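Local coordinates for protein choline dehydrogenase and related flavoproteins (Aspergillus oryzae, PDB 3Q9T) that oxidises formate as a flavin-dependent formate oxidase of the glucose-methanol-choline oxidoreductase family, carrying 8-formyl-FAD at its catalytic site, at residues Ala369-Ala374 against Asp382-Leu387; Asn42-Pro47 against Phe214-Pro219; Arg79-Asn84 against Gln405-Thr410; Thr283-Arg288 against Glu432-Ser437. All blocks are in the same frame, centred on the assembly; numbering follows the deposited sequence.

Contact 1. Residues Ala369-Ala374 against Asp382-Leu387; sequences AEYRKA and DPFSPL
The rings of Tyr371 and Phe384 meet rim to rim, neither over the other's face, with planes only 5° apart and centroids 5.9 Å apart. Tyr371 CE2 and Phe384 CE2 are the touching corners, at 3.4 Å. Also at the edge of the tyrosine ring, in its plane, lies the carboxylate oxygen Asp382 OD2, whereas Pro383 CD approaches Tyr371 CE2 obliquely at 3.7 Å. Tyr371 reaches this place from the helix because CG stands anti to the backbone N (chi1 174°), which carries the hydroxyl out to the loop.

There Tyr371 OH donates a very short hydrogen bond of 2.5 Å to Asp382 OD2, with ring and carboxylate planes turned 49° apart. The other oxygen, Asp382 OD1, takes the backbone N of Ser385 at 2.8 Å from above the carboxylate plane, an Asx motif that folds the loop on itself. Arg360 and His391 also bind OD1, and Leu365 packs against both aromatic rings.

Helix 369-377 is thus joined to the loop that follows it. With both carboxylate oxygens engaged, Asp382 is fixed in rotation, and the surrounding donors, Arg360 above all, would probably favour its ionised form in this buried setting.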
loop_
_atom_site.group_PDB
_atom_site.type_symbol
_atom_site.label_atom_id
_atom_site.label_comp_id
_atom_site.label_asym_id
_atom_site.label_seq_id
_atom_site.Cartn_x
_atom_site.Cartn_y
_atom_site.Cartn_z
ATOM N N ALA A 369 23.226 -7.424 -17.811
ATOM C CA ALA A 369 23.243 -6.863 -19.172
ATOM C C ALA A 369 22.682 -5.440 -19.215
ATOM O O ALA A 369 23.251 -4.558 -19.850
ATOM C CB ALA A 369 22.473 -7.761 -20.138
ATOM N N GLU A 370 21.559 -5.223 -18.541
ATOM C CA GLU A 370 20.976 -3.887 -18.477
ATOM C C GLU A 370 21.900 -2.818 -17.834
ATOM O O GLU A 370 22.055 -1.731 -18.382
ATOM C CB GLU A 370 19.593 -3.918 -17.824
ATOM C CG GLU A 370 18.896 -2.566 -17.879
ATOM C CD GLU A 370 17.515 -2.570 -17.246
ATOM O OE1 GLU A 370 17.108 -1.503 -16.725
ATOM O OE2 GLU A 370 16.839 -3.627 -17.270
ATOM N N TYR A 371 22.517 -3.115 -16.691
ATOM C CA TYR A 371 23.472 -2.157 -16.120
ATOM C C TYR A 371 24.600 -1.859 -17.093
ATOM O O TYR A 371 24.992 -0.703 -17.258
ATOM C CB TYR A 371 24.071 -2.620 -14.781
ATOM C CG TYR A 371 25.161 -1.685 -14.294
ATOM C CD1 TYR A 371 26.490 -1.874 -14.663
ATOM C CD2 TYR A 371 24.858 -0.589 -13.500
ATOM C CE1 TYR A 371 27.490 -1.024 -14.230
ATOM C CE2 TYR A 371 25.850 0.277 -13.067
ATOM C CZ TYR A 371 27.161 0.054 -13.438
ATOM O OH TYR A 371 28.136 0.913 -13.011
ATOM N N ARG A 372 25.124 -2.901 -17.730
ATOM C CA ARG A 372 26.230 -2.733 -18.662
ATOM C C ARG A 372 25.852 -1.753 -19.767
ATOM O O ARG A 372 26.606 -0.827 -20.072
ATOM C CB ARG A 372 26.666 -4.083 -19.270
ATOM C CG ARG A 372 27.551 -4.923 -18.362
ATOM C CD ARG A 372 28.310 -6.030 -19.122
ATOM N NE ARG A 372 27.433 -6.818 -19.986
ATOM C CZ ARG A 372 26.759 -7.892 -19.597
ATOM N NH1 ARG A 372 26.850 -8.327 -18.348
ATOM N NH2 ARG A 372 25.986 -8.531 -20.462
ATOM N N LYS A 373 24.682 -1.964 -20.362
ATOM C CA LYS A 373 24.157 -1.072 -21.397
ATOM C C LYS A 373 23.935 0.367 -20.888
ATOM O O LYS A 373 24.248 1.338 -21.576
ATOM C CB LYS A 373 22.844 -1.640 -21.935
ATOM C CG LYS A 373 22.208 -0.800 -23.017
ATOM C CD LYS A 373 20.741 -1.154 -23.201
ATOM C CE LYS A 373 20.559 -2.613 -23.573
ATOM N NZ LYS A 373 19.153 -3.050 -23.297
ATOM N N ALA A 374 23.400 0.512 -19.679
ATOM C CA ALA A 374 23.141 1.851 -19.146
ATOM C C ALA A 374 24.454 2.599 -18.900
ATOM O O ALA A 374 24.549 3.787 -19.150
ATOM C CB ALA A 374 22.316 1.779 -17.862
ATOM N N ASP A 382 29.905 4.991 -14.376
ATOM C CA ASP A 382 28.915 4.381 -13.499
ATOM C C ASP A 382 27.783 5.353 -13.210
ATOM O O ASP A 382 28.021 6.442 -12.691
ATOM C CB ASP A 382 29.583 3.976 -12.177
ATOM C CG ASP A 382 28.590 3.509 -11.141
ATOM O OD1 ASP A 382 28.790 3.826 -9.947
ATOM O OD2 ASP A 382 27.608 2.819 -11.515
ATOM N N PRO A 383 26.540 4.964 -13.543
ATOM C CA PRO A 383 25.380 5.832 -13.288
ATOM C C PRO A 383 25.206 6.212 -11.827
ATOM O O PRO A 383 24.856 7.350 -11.553
ATOM C CB PRO A 383 24.183 4.983 -13.759
ATOM C CG PRO A 383 24.765 4.041 -14.784
ATOM C CD PRO A 383 26.182 3.762 -14.323
ATOM N N PHE A 384 25.434 5.278 -10.907
ATOM C CA PHE A 384 25.158 5.534 -9.492
ATOM C C PHE A 384 26.181 6.442 -8.809
ATOM O O PHE A 384 25.829 7.489 -8.235
ATOM C CB PHE A 384 25.038 4.213 -8.712
ATOM C CG PHE A 384 24.083 3.234 -9.329
ATOM C CD1 PHE A 384 22.712 3.373 -9.154
ATOM C CD2 PHE A 384 24.554 2.174 -10.083
ATOM C CE1 PHE A 384 21.831 2.478 -9.731
ATOM C CE2 PHE A 384 23.680 1.277 -10.660
ATOM C CZ PHE A 384 22.314 1.426 -10.483
ATOM N N SER A 385 27.439 6.032 -8.864
ATOM C CA SER A 385 28.505 6.716 -8.134
ATOM C C SER A 385 29.706 6.952 -9.051
ATOM O O SER A 385 30.750 6.326 -8.876
ATOM C CB SER A 385 28.946 5.863 -6.946
ATOM O OG SER A 385 27.904 5.691 -6.006
ATOM N N PRO A 386 29.562 7.859 -10.032
ATOM C CA PRO A 386 30.606 8.022 -11.051
ATOM C C PRO A 386 31.882 8.659 -10.501
ATOM O O PRO A 386 32.835 8.853 -11.247
ATOM C CB PRO A 386 29.960 8.971 -12.061
ATOM C CG PRO A 386 28.985 9.783 -11.243
ATOM C CD PRO A 386 28.460 8.831 -10.194
ATOM N N LEU A 387 31.894 8.980 -9.215
ATOM C CA LEU A 387 32.995 9.735 -8.621
ATOM C C LEU A 387 33.604 8.951 -7.464
ATOM O O LEU A 387 34.205 9.527 -6.559
ATOM C CB LEU A 387 32.488 11.090 -8.115
ATOM C CG LEU A 387 32.695 12.381 -8.909
ATOM C CD1 LEU A 387 32.787 12.155 -10.407
ATOM C CD2 LEU A 387 31.590 13.374 -8.578
#

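Contact 2. Residues Asn42-Pro47 against Phe214-Pro219; sequences NPEDIP and FVKNKP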
loop_
_atom_site.group_PDB
_atom_site.type_symbol
_atom_site.label_atom_id
_atom_site.label_comp_id
_atom_site.label_asym_id
_atom_site.label_seq_id
_atom_site.Cartn_x
_atom_site.Cartn_y
_atom_site.Cartn_z
ATOM N N ASN A 42 10.014 18.553 27.145
ATOM C CA ASN A 42 10.909 17.894 28.094
ATOM C C ASN A 42 11.313 16.466 27.692
ATOM O O ASN A 42 11.086 15.522 28.454
ATOM C CB ASN A 42 10.242 17.839 29.471
ATOM C CG ASN A 42 8.932 17.056 29.444
ATOM O OD1 ASN A 42 8.249 17.031 28.424
ATOM N ND2 ASN A 42 8.582 16.412 30.560
ATOM N N PRO A 43 11.900 16.300 26.498
ATOM C CA PRO A 43 12.321 14.954 26.058
ATOM C C PRO A 43 13.289 14.278 27.016
ATOM O O PRO A 43 13.203 13.062 27.170
ATOM C CB PRO A 43 13.033 15.218 24.722
ATOM C CG PRO A 43 13.378 16.679 24.740
ATOM C CD PRO A 43 12.230 17.328 25.496
ATOM N N GLU A 44 14.196 15.036 27.637
ATOM C CA GLU A 44 15.173 14.434 28.539
ATOM C C GLU A 44 14.502 13.731 29.713
ATOM O O GLU A 44 15.118 12.910 30.369
ATOM C CB GLU A 44 16.205 15.459 29.035
ATOM C CG GLU A 44 17.127 15.986 27.945
ATOM C CD GLU A 44 18.109 17.028 28.456
ATOM O OE1 GLU A 44 19.083 16.661 29.145
ATOM O OE2 GLU A 44 17.902 18.222 28.166
ATOM N N ASP A 45 13.228 14.033 29.954
ATOM C CA ASP A 45 12.473 13.364 31.017
ATOM C C ASP A 45 11.806 12.048 30.576
ATOM O O ASP A 45 11.140 11.396 31.383
ATOM C CB ASP A 45 11.379 14.281 31.558
ATOM C CG ASP A 45 11.925 15.454 32.337
ATOM O OD1 ASP A 45 13.116 15.423 32.740
ATOM O OD2 ASP A 45 11.138 16.400 32.557
ATOM N N ILE A 46 11.948 11.680 29.302
ATOM C CA ILE A 46 11.275 10.489 28.774
ATOM C C ILE A 46 12.260 9.333 28.545
ATOM O O ILE A 46 13.080 9.391 27.643
ATOM C CB ILE A 46 10.543 10.789 27.443
ATOM C CG1 ILE A 46 9.700 12.065 27.559
ATOM C CG2 ILE A 46 9.654 9.613 27.048
ATOM C CD1 ILE A 46 8.523 11.945 28.509
ATOM N N PRO A 47 12.190 8.287 29.381
ATOM C CA PRO A 47 13.111 7.148 29.263
ATOM C C PRO A 47 13.232 6.598 27.838
ATOM O O PRO A 47 14.345 6.414 27.368
ATOM C CB PRO A 47 12.488 6.098 30.190
ATOM C CG PRO A 47 11.764 6.908 31.228
ATOM C CD PRO A 47 11.254 8.139 30.509
ATOM N N PHE A 214 21.240 21.473 22.715
ATOM C CA PHE A 214 21.676 22.791 22.279
ATOM C C PHE A 214 20.950 23.933 23.002
ATOM O O PHE A 214 21.464 25.056 23.076
ATOM C CB PHE A 214 21.383 22.966 20.789
ATOM C CG PHE A 214 22.559 22.750 19.896
ATOM C CD1 PHE A 214 23.507 23.750 19.722
ATOM C CD2 PHE A 214 22.705 21.559 19.195
ATOM C CE1 PHE A 214 24.601 23.566 18.872
ATOM C CE2 PHE A 214 23.798 21.367 18.343
ATOM C CZ PHE A 214 24.744 22.370 18.180
ATOM N N VAL A 215 19.746 23.674 23.502
ATOM C CA VAL A 215 18.852 24.789 23.856
ATOM C C VAL A 215 18.382 24.852 25.307
ATOM O O VAL A 215 17.474 25.625 25.640
ATOM C CB VAL A 215 17.614 24.834 22.937
ATOM C CG1 VAL A 215 18.033 25.093 21.508
ATOM C CG2 VAL A 215 16.808 23.540 23.056
ATOM N N LYS A 216 18.996 24.057 26.172
ATOM C CA LYS A 216 18.645 24.087 27.590
ATOM C C LYS A 216 19.577 25.021 28.378
ATOM O O LYS A 216 20.651 25.401 27.901
ATOM C CB LYS A 216 18.632 22.667 28.170
ATOM C CG LYS A 216 19.887 21.841 27.836
ATOM C CD LYS A 216 19.682 20.340 28.094
ATOM C CE LYS A 216 19.898 19.948 29.559
ATOM N NZ LYS A 216 21.335 19.660 29.843
ATOM N N ASN A 217 19.141 25.412 29.572
ATOM C CA ASN A 217 19.917 26.315 30.426
ATOM C C ASN A 217 20.375 27.574 29.696
ATOM O O ASN A 217 21.496 28.051 29.897
ATOM C CB ASN A 217 21.136 25.602 31.031
ATOM C CG ASN A 217 20.805 24.211 31.546
ATOM O OD1 ASN A 217 21.502 23.244 31.231
ATOM N ND2 ASN A 217 19.731 24.099 32.327
ATOM N N LYS A 218 19.508 28.102 28.838
ATOM C CA LYS A 218 19.768 29.382 28.190
ATOM C C LYS A 218 18.523 30.252 28.294
ATOM O O LYS A 218 17.559 30.074 27.563
ATOM C CB LYS A 218 20.226 29.169 26.751
ATOM C CG LYS A 218 21.487 28.329 26.687
ATOM C CD LYS A 218 21.840 27.916 25.284
ATOM C CE LYS A 218 22.995 26.925 25.310
ATOM N NZ LYS A 218 23.545 26.686 23.948
ATOM N N PRO A 219 18.539 31.189 29.247
ATOM C CA PRO A 219 17.335 31.933 29.613
ATOM C C PRO A 219 16.937 32.945 28.558
ATOM O O PRO A 219 15.870 33.532 28.675
ATOM C CB PRO A 219 17.742 32.645 30.904
ATOM C CG PRO A 219 19.225 32.789 30.804
ATOM C CD PRO A 219 19.708 31.572 30.059
#
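The one polar pairing between Glu44 and Lys216 is a long salt bridge, Glu44 OE1 to Lys216 NZ at 3.8 Å. The two side chains cross at about a right angle. Glu44 runs out extended beyond CG, while Lys216 bends at chi3 and chi4 (-83° and -87°), so that its chain curls alongside the carboxylate. Glu44 has a second conformer, and the approach of its OE2 to the lysine methylenes is too close to be relied on; whether methylenes or NZ come nearer is therefore doubtful.

Hydrogen bonds act within each loop. Asn42 ND2 donates to Asp45 OD2 at 3.2 Å, meeting the anti side of the carboxylate, and bridges the short 3-10 turn at 43-45. In the other loop Lys218 NZ reaches back to Phe214 O at 2.8 Å.

Packing on neighbouring residues places the two loops: Phe212 touches both Pro43 and Glu44, and Val215 rests on helix 16-25 and strand 221-224, seating the second loop on the Rossmann-type nucleotide-binding domain.

The pair therefore joins the loop after strand 33-36 to the one before strand 221-224, neighbouring strands of the parallel sheet. A long ion pair at the surface, with an acid modelled in two conformers, suggests a weak, probably adaptable electrostatic link.

Contact 3. Residues Arg79-Asn84 against Gln405-Thr410; sequences RIEKPN and QWHFPT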
loop_
_atom_site.group_PDB
_atom_site.type_symbol
_atom_site.label_atom_id
_atom_site.label_comp_id
_atom_site.label_asym_id
_atom_site.label_seq_id
_atom_site.Cartn_x
_atom_site.Cartn_y
_atom_site.Cartn_z
ATOM N N ARG A 79 2.846 1.219 -3.391
ATOM C CA ARG A 79 2.593 0.919 -1.992
ATOM C C ARG A 79 2.617 2.201 -1.162
ATOM O O ARG A 79 3.454 3.077 -1.368
ATOM C CB ARG A 79 3.628 -0.071 -1.479
ATOM C CG ARG A 79 3.575 -0.348 0.002
ATOM C CD ARG A 79 4.054 -1.762 0.269
ATOM N NE ARG A 79 5.426 -1.994 -0.174
ATOM C CZ ARG A 79 6.500 -1.584 0.502
ATOM N NH1 ARG A 79 6.358 -0.924 1.639
ATOM N NH2 ARG A 79 7.716 -1.831 0.050
ATOM N N ILE A 80 1.691 2.305 -0.229
ATOM C CA ILE A 80 1.652 3.436 0.668
ATOM C C ILE A 80 1.809 2.836 2.053
ATOM O O ILE A 80 1.364 1.720 2.300
ATOM C CB ILE A 80 0.357 4.246 0.505
ATOM C CG1 ILE A 80 0.346 5.454 1.453
ATOM C CG2 ILE A 80 -0.871 3.345 0.719
ATOM C CD1 ILE A 80 -0.929 6.325 1.314
ATOM N N GLU A 81 2.518 3.530 2.933
ATOM C CA GLU A 81 2.778 2.986 4.264
ATOM C C GLU A 81 2.492 3.972 5.384
ATOM O O GLU A 81 2.487 5.202 5.182
ATOM C CB GLU A 81 4.224 2.498 4.384
ATOM C CG GLU A 81 4.599 1.345 3.449
ATOM C CD GLU A 81 4.122 -0.016 3.952
ATOM O OE1 GLU A 81 3.609 -0.095 5.084
ATOM O OE2 GLU A 81 4.273 -1.016 3.212
ATOM N N LYS A 82 2.263 3.413 6.567
ATOM C CA LYS A 82 2.195 4.184 7.790
ATOM C C LYS A 82 2.642 3.261 8.901
ATOM O O LYS A 82 2.180 2.138 8.980
ATOM C CB LYS A 82 0.773 4.693 8.033
ATOM C CG LYS A 82 0.527 5.268 9.414
ATOM C CD LYS A 82 -0.950 5.530 9.590
ATOM C CE LYS A 82 -1.272 6.078 10.947
ATOM N NZ LYS A 82 -0.662 7.394 11.108
ATOM N N PRO A 83 3.533 3.737 9.778
ATOM C CA PRO A 83 4.005 5.118 9.863
ATOM C C PRO A 83 5.304 5.376 9.116
ATOM O O PRO A 83 6.205 4.563 9.154
ATOM C CB PRO A 83 4.289 5.269 11.363
ATOM C CG PRO A 83 4.829 3.907 11.744
ATOM C CD PRO A 83 3.972 2.936 10.941
ATOM N N ASN A 84 5.398 6.517 8.451
ATOM C CA ASN A 84 6.684 7.006 8.011
ATOM C C ASN A 84 7.180 7.909 9.126
ATOM O O ASN A 84 6.832 9.079 9.177
ATOM C CB ASN A 84 6.554 7.790 6.717
ATOM C CG ASN A 84 7.894 8.191 6.152
ATOM O OD1 ASN A 84 7.980 9.018 5.231
ATOM N ND2 ASN A 84 8.949 7.585 6.672
ATOM N N GLN A 405 11.245 -4.104 9.522
ATOM C CA GLN A 405 10.476 -5.289 9.149
ATOM C C GLN A 405 9.013 -4.938 9.337
ATOM O O GLN A 405 8.360 -5.377 10.288
ATOM C CB GLN A 405 10.823 -6.481 10.045
ATOM C CG GLN A 405 12.205 -7.059 9.842
ATOM C CD GLN A 405 12.351 -7.821 8.540
ATOM O OE1 GLN A 405 12.241 -9.038 8.524
ATOM N NE2 GLN A 405 12.618 -7.111 7.447
ATOM N N TRP A 406 8.504 -4.125 8.430
ATOM C CA TRP A 406 7.223 -3.470 8.649
ATOM C C TRP A 406 6.044 -4.429 8.495
ATOM O O TRP A 406 4.960 -4.153 8.988
ATOM C CB TRP A 406 7.069 -2.291 7.691
ATOM C CG TRP A 406 7.962 -1.142 7.989
ATOM C CD1 TRP A 406 8.858 -1.030 9.019
ATOM C CD2 TRP A 406 8.038 0.080 7.259
ATOM N NE1 TRP A 406 9.486 0.185 8.966
ATOM C CE2 TRP A 406 9.001 0.886 7.896
ATOM C CE3 TRP A 406 7.381 0.574 6.127
ATOM C CZ2 TRP A 406 9.327 2.154 7.441
ATOM C CZ3 TRP A 406 7.707 1.834 5.675
ATOM C CH2 TRP A 406 8.669 2.612 6.337
ATOM N N HIS A 407 6.238 -5.554 7.810
ATOM C CA HIS A 407 5.094 -6.445 7.586
ATOM C C HIS A 407 5.229 -7.837 8.156
ATOM O O HIS A 407 4.323 -8.638 7.992
ATOM C CB HIS A 407 4.711 -6.504 6.099
ATOM C CG HIS A 407 4.181 -5.206 5.578
ATOM N ND1 HIS A 407 2.868 -4.818 5.740
ATOM C CD2 HIS A 407 4.799 -4.183 4.939
ATOM C CE1 HIS A 407 2.693 -3.625 5.197
ATOM N NE2 HIS A 407 3.850 -3.214 4.711
ATOM N N PHE A 408 6.350 -8.118 8.830
ATOM C CA PHE A 408 6.607 -9.441 9.403
ATOM C C PHE A 408 6.515 -9.415 10.913
ATOM O O PHE A 408 6.990 -8.484 11.550
ATOM C CB PHE A 408 7.981 -9.958 9.003
ATOM C CG PHE A 408 8.259 -9.860 7.525
ATOM C CD1 PHE A 408 7.237 -10.022 6.601
ATOM C CD2 PHE A 408 9.548 -9.590 7.061
ATOM C CE1 PHE A 408 7.503 -9.940 5.228
ATOM C CE2 PHE A 408 9.819 -9.495 5.703
ATOM C CZ PHE A 408 8.792 -9.675 4.783
ATOM N N PRO A 409 5.898 -10.443 11.497
ATOM C CA PRO A 409 5.842 -10.440 12.958
ATOM C C PRO A 409 7.234 -10.598 13.565
ATOM O O PRO A 409 8.198 -10.995 12.893
ATOM C CB PRO A 409 4.946 -11.642 13.293
ATOM C CG PRO A 409 4.942 -12.492 12.073
ATOM C CD PRO A 409 5.218 -11.601 10.894
ATOM N N THR A 410 7.341 -10.263 14.839
ATOM C CA THR A 410 8.577 -10.487 15.563
ATOM C C THR A 410 8.691 -11.966 15.881
ATOM O O THR A 410 7.769 -12.547 16.464
ATOM C CB THR A 410 8.598 -9.695 16.862
ATOM O OG1 THR A 410 8.488 -8.294 16.562
ATOM C CG2 THR A 410 9.893 -9.969 17.612
#
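Glu81 bends at chi2 (-79°), turning its carboxylate toward His407, while His407 sets CG anti to its carbonyl carbon (chi1 -67°) and comes from the opposite direction. His407 NE2 donates to Glu81 OE2 at 2.7 Å in a nearly straight bond, the N-H...O angle 170°. The acceptor lies in the imidazole plane and uses its syn lone pair, although carboxylate and ring planes are far from coplanar.

The same OE2 is gripped a second time: Arg79 NH1 forms a salt bridge and hydrogen bond to Glu81 OE2 at 2.6 Å, arriving on the anti side and tilted from the carboxylate plane. Trp406 flanks the aliphatic part of the acid, its CZ3 lying 3.8 Å from Glu81 CB, and Pro83 O stands over one face of the indole, 4.2 Å from Trp406 CH2. The indole NE1 is bonded to Ala403 O.

Beyond the pair, His407 ND1 is hydrogen-bonded to Asp503 of the second subunit, and Arg79 NH2 reaches Leu502 O and Cys505 O within its own chain. The side chain of Trp406 lies about 8 Å from the bound 8-formyl-FAD.

Arginine and histidine converging on one buried glutamate oxygen would probably stabilise its negative charge. With Asp503 of the second subunit on its other nitrogen, His407 bridges two acids and carries the polar network from strand 77-81 across the dimer interface.

Contact 4. Residues Thr283-Arg288 against Glu432-Ser437; sequences TRELSR and EVTLNS
Helix 283-287 approaches the end of strand 431-434 most closely at Glu285 and Leu435, whose CA atoms are 7.6 Å apart. One long side chain spans the gap. Glu285 has CG anti to the backbone N (chi1 175°) and stays extended beyond it, so that its carboxylate is held out to the strand. Its oxygen OE2 accepts the backbone N-H of Leu435 at 2.9 Å, met nearly along the C-O axis with an N-H...O angle of 155°, and the acid thereby grips the backbone where the strand gives way to loop.

The same oxygen lies against the preceding residue, with Glu285 OE2 3.0 Å from Thr434 CA and 3.1 Å from Thr434 CB. Thr434 crosses the acid at about a right angle. Its methyl also flanks the carboxylate, Thr434 CG2 being 3.4 Å from Glu285 OE2.

Leu435 points toward the helix and, like Glu285, packs on Met276 of helix 267-277; Leu286 touches that methionine too, while His289 and Ile291 add to the surroundings of Leu435. Within the sheet, Val433 bonds to Gly301 and Thr434 to Asn445 through their backbones.

A helix carboxylate here accepts a main-chain N-H just past the end of a strand. The bond joins the short helix 283-287 to the middle strand of the three-stranded antiparallel sheet 302-304, 431-434 and 445-447, and so links the two sequence regions of the GMC oxidoreductase fold, with the Leu435 side chain about 11 Å from the bound 8-formyl-FAD.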
loop_
_atom_site.group_PDB
_atom_site.type_symbol
_atom_site.label_atom_id
_atom_site.label_comp_id
_atom_site.label_asym_id
_atom_site.label_seq_id
_atom_site.Cartn_x
_atom_site.Cartn_y
_atom_site.Cartn_z
ATOM N N THR A 283 2.399 27.985 -7.962
ATOM C CA THR A 283 1.186 28.793 -7.937
ATOM C C THR A 283 -0.067 27.965 -8.251
ATOM O O THR A 283 -1.106 28.147 -7.623
ATOM C CB THR A 283 1.307 30.032 -8.872
ATOM O OG1 THR A 283 0.207 30.926 -8.646
ATOM C CG2 THR A 283 1.354 29.607 -10.336
ATOM N N ARG A 284 0.056 27.032 -9.191
ATOM C CA ARG A 284 -1.063 26.176 -9.576
ATOM C C ARG A 284 -1.489 25.307 -8.384
ATOM O O ARG A 284 -2.677 25.091 -8.151
ATOM C CB ARG A 284 -0.661 25.314 -10.781
ATOM C CG ARG A 284 -1.793 24.763 -11.627
ATOM C CD ARG A 284 -1.243 23.822 -12.719
ATOM N NE ARG A 284 -0.049 24.374 -13.366
ATOM C CZ ARG A 284 -0.067 25.316 -14.307
ATOM N NH1 ARG A 284 -1.222 25.824 -14.725
ATOM N NH2 ARG A 284 1.067 25.760 -14.834
ATOM N N GLU A 285 -0.516 24.838 -7.605
ATOM C CA GLU A 285 -0.813 24.009 -6.443
ATOM C C GLU A 285 -1.463 24.813 -5.308
ATOM O O GLU A 285 -2.360 24.316 -4.642
ATOM C CB GLU A 285 0.444 23.288 -5.958
ATOM C CG GLU A 285 0.265 22.484 -4.677
ATOM C CD GLU A 285 1.496 21.667 -4.288
ATOM O OE1 GLU A 285 2.593 21.875 -4.866
ATOM O OE2 GLU A 285 1.359 20.806 -3.391
ATOM N N LEU A 286 -1.014 26.046 -5.087
ATOM C CA LEU A 286 -1.682 26.936 -4.125
ATOM C C LEU A 286 -3.149 27.230 -4.513
ATOM O O LEU A 286 -4.061 26.987 -3.719
ATOM C CB LEU A 286 -0.904 28.245 -3.929
ATOM C CG LEU A 286 0.288 28.233 -2.950
ATOM C CD1 LEU A 286 1.022 26.904 -2.992
ATOM C CD2 LEU A 286 1.272 29.388 -3.219
ATOM N N SER A 287 -3.366 27.753 -5.722
ATOM C CA SER A 287 -4.710 28.082 -6.197
ATOM C C SER A 287 -5.656 26.911 -5.995
ATOM O O SER A 287 -6.777 27.094 -5.531
ATOM C CB SER A 287 -4.714 28.478 -7.681
ATOM O OG SER A 287 -3.823 29.536 -7.912
ATOM N N ARG A 288 -5.185 25.717 -6.332
ATOM C CA ARG A 288 -5.993 24.509 -6.230
ATOM C C ARG A 288 -6.542 24.330 -4.818
ATOM O O ARG A 288 -7.547 23.647 -4.621
ATOM C CB ARG A 288 -5.163 23.283 -6.634
ATOM C CG ARG A 288 -5.970 21.999 -6.833
ATOM C CD ARG A 288 -5.054 20.832 -7.210
ATOM N NE ARG A 288 -3.952 21.264 -8.077
ATOM C CZ ARG A 288 -2.732 20.723 -8.077
ATOM N NH1 ARG A 288 -2.451 19.718 -7.254
ATOM N NH2 ARG A 288 -1.789 21.185 -8.896
ATOM N N GLU A 432 7.819 13.964 -4.397
ATOM C CA GLU A 432 7.332 15.295 -4.073
ATOM C C GLU A 432 6.523 15.311 -2.781
ATOM O O GLU A 432 5.969 14.287 -2.340
ATOM C CB GLU A 432 6.490 15.855 -5.233
ATOM C CG GLU A 432 5.362 14.914 -5.703
ATOM C CD GLU A 432 4.471 15.557 -6.755
ATOM O OE1 GLU A 432 3.558 14.861 -7.259
ATOM O OE2 GLU A 432 4.670 16.759 -7.074
ATOM N N VAL A 433 6.474 16.481 -2.164
ATOM C CA VAL A 433 5.532 16.739 -1.090
ATOM C C VAL A 433 4.485 17.721 -1.601
ATOM O O VAL A 433 4.816 18.808 -2.062
ATOM C CB VAL A 433 6.230 17.340 0.124
ATOM C CG1 VAL A 433 5.211 17.857 1.122
ATOM C CG2 VAL A 433 7.131 16.308 0.751
ATOM N N THR A 434 3.222 17.335 -1.545
ATOM C CA THR A 434 2.165 18.239 -1.968
ATOM C C THR A 434 1.122 18.475 -0.880
ATOM O O THR A 434 1.038 17.722 0.089
ATOM C CB THR A 434 1.456 17.686 -3.217
ATOM O OG1 THR A 434 1.109 16.316 -2.986
ATOM C CG2 THR A 434 2.377 17.781 -4.439
ATOM N N LEU A 435 0.302 19.504 -1.058
ATOM C CA LEU A 435 -0.769 19.751 -0.116
ATOM C C LEU A 435 -1.945 18.827 -0.373
ATOM O O LEU A 435 -2.274 18.529 -1.520
ATOM C CB LEU A 435 -1.259 21.189 -0.199
ATOM C CG LEU A 435 -0.292 22.301 0.185
ATOM C CD1 LEU A 435 -1.009 23.614 -0.001
ATOM C CD2 LEU A 435 0.182 22.133 1.630
ATOM N N ASN A 436 -2.555 18.360 0.709
ATOM C CA ASN A 436 -3.822 17.655 0.632
ATOM C C ASN A 436 -4.956 18.675 0.667
ATOM O O ASN A 436 -6.031 18.446 0.112
ATOM C CB ASN A 436 -3.953 16.655 1.791
ATOM C CG ASN A 436 -3.317 15.304 1.476
ATOM O OD1 ASN A 436 -3.441 14.797 0.359
ATOM N ND2 ASN A 436 -2.630 14.718 2.460
ATOM N N SER A 437 -4.691 19.804 1.323
ATOM C CA SER A 437 -5.669 20.878 1.502
ATOM C C SER A 437 -4.975 22.031 2.219
ATOM O O SER A 437 -3.763 21.988 2.411
ATOM C CB SER A 437 -6.843 20.396 2.352
ATOM O OG SER A 437 -6.431 20.248 3.704
#

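In the fold
Contacts 1 and 4 are buried, contact 3 is partly buried and contact 2 lies at the surface, where its charge pair is long and loose. An acid takes part in all four, but its partner changes: a tyrosine hydroxyl in contact 1, a lysine in contact 2, a histidine in contact 3 and a backbone amide in contact 4. No regular helix or strand is shared among them. Contact 1 joins neighbouring pieces of chain, whereas contacts 2, 3 and 4 bring distant ones together. Contacts 3 and 4 come nearest, about 9 Å between closest atoms; of the four, contact 3 alone touches the second subunit. Contacts 1 and 2 lie on opposite sides of the chain's centre.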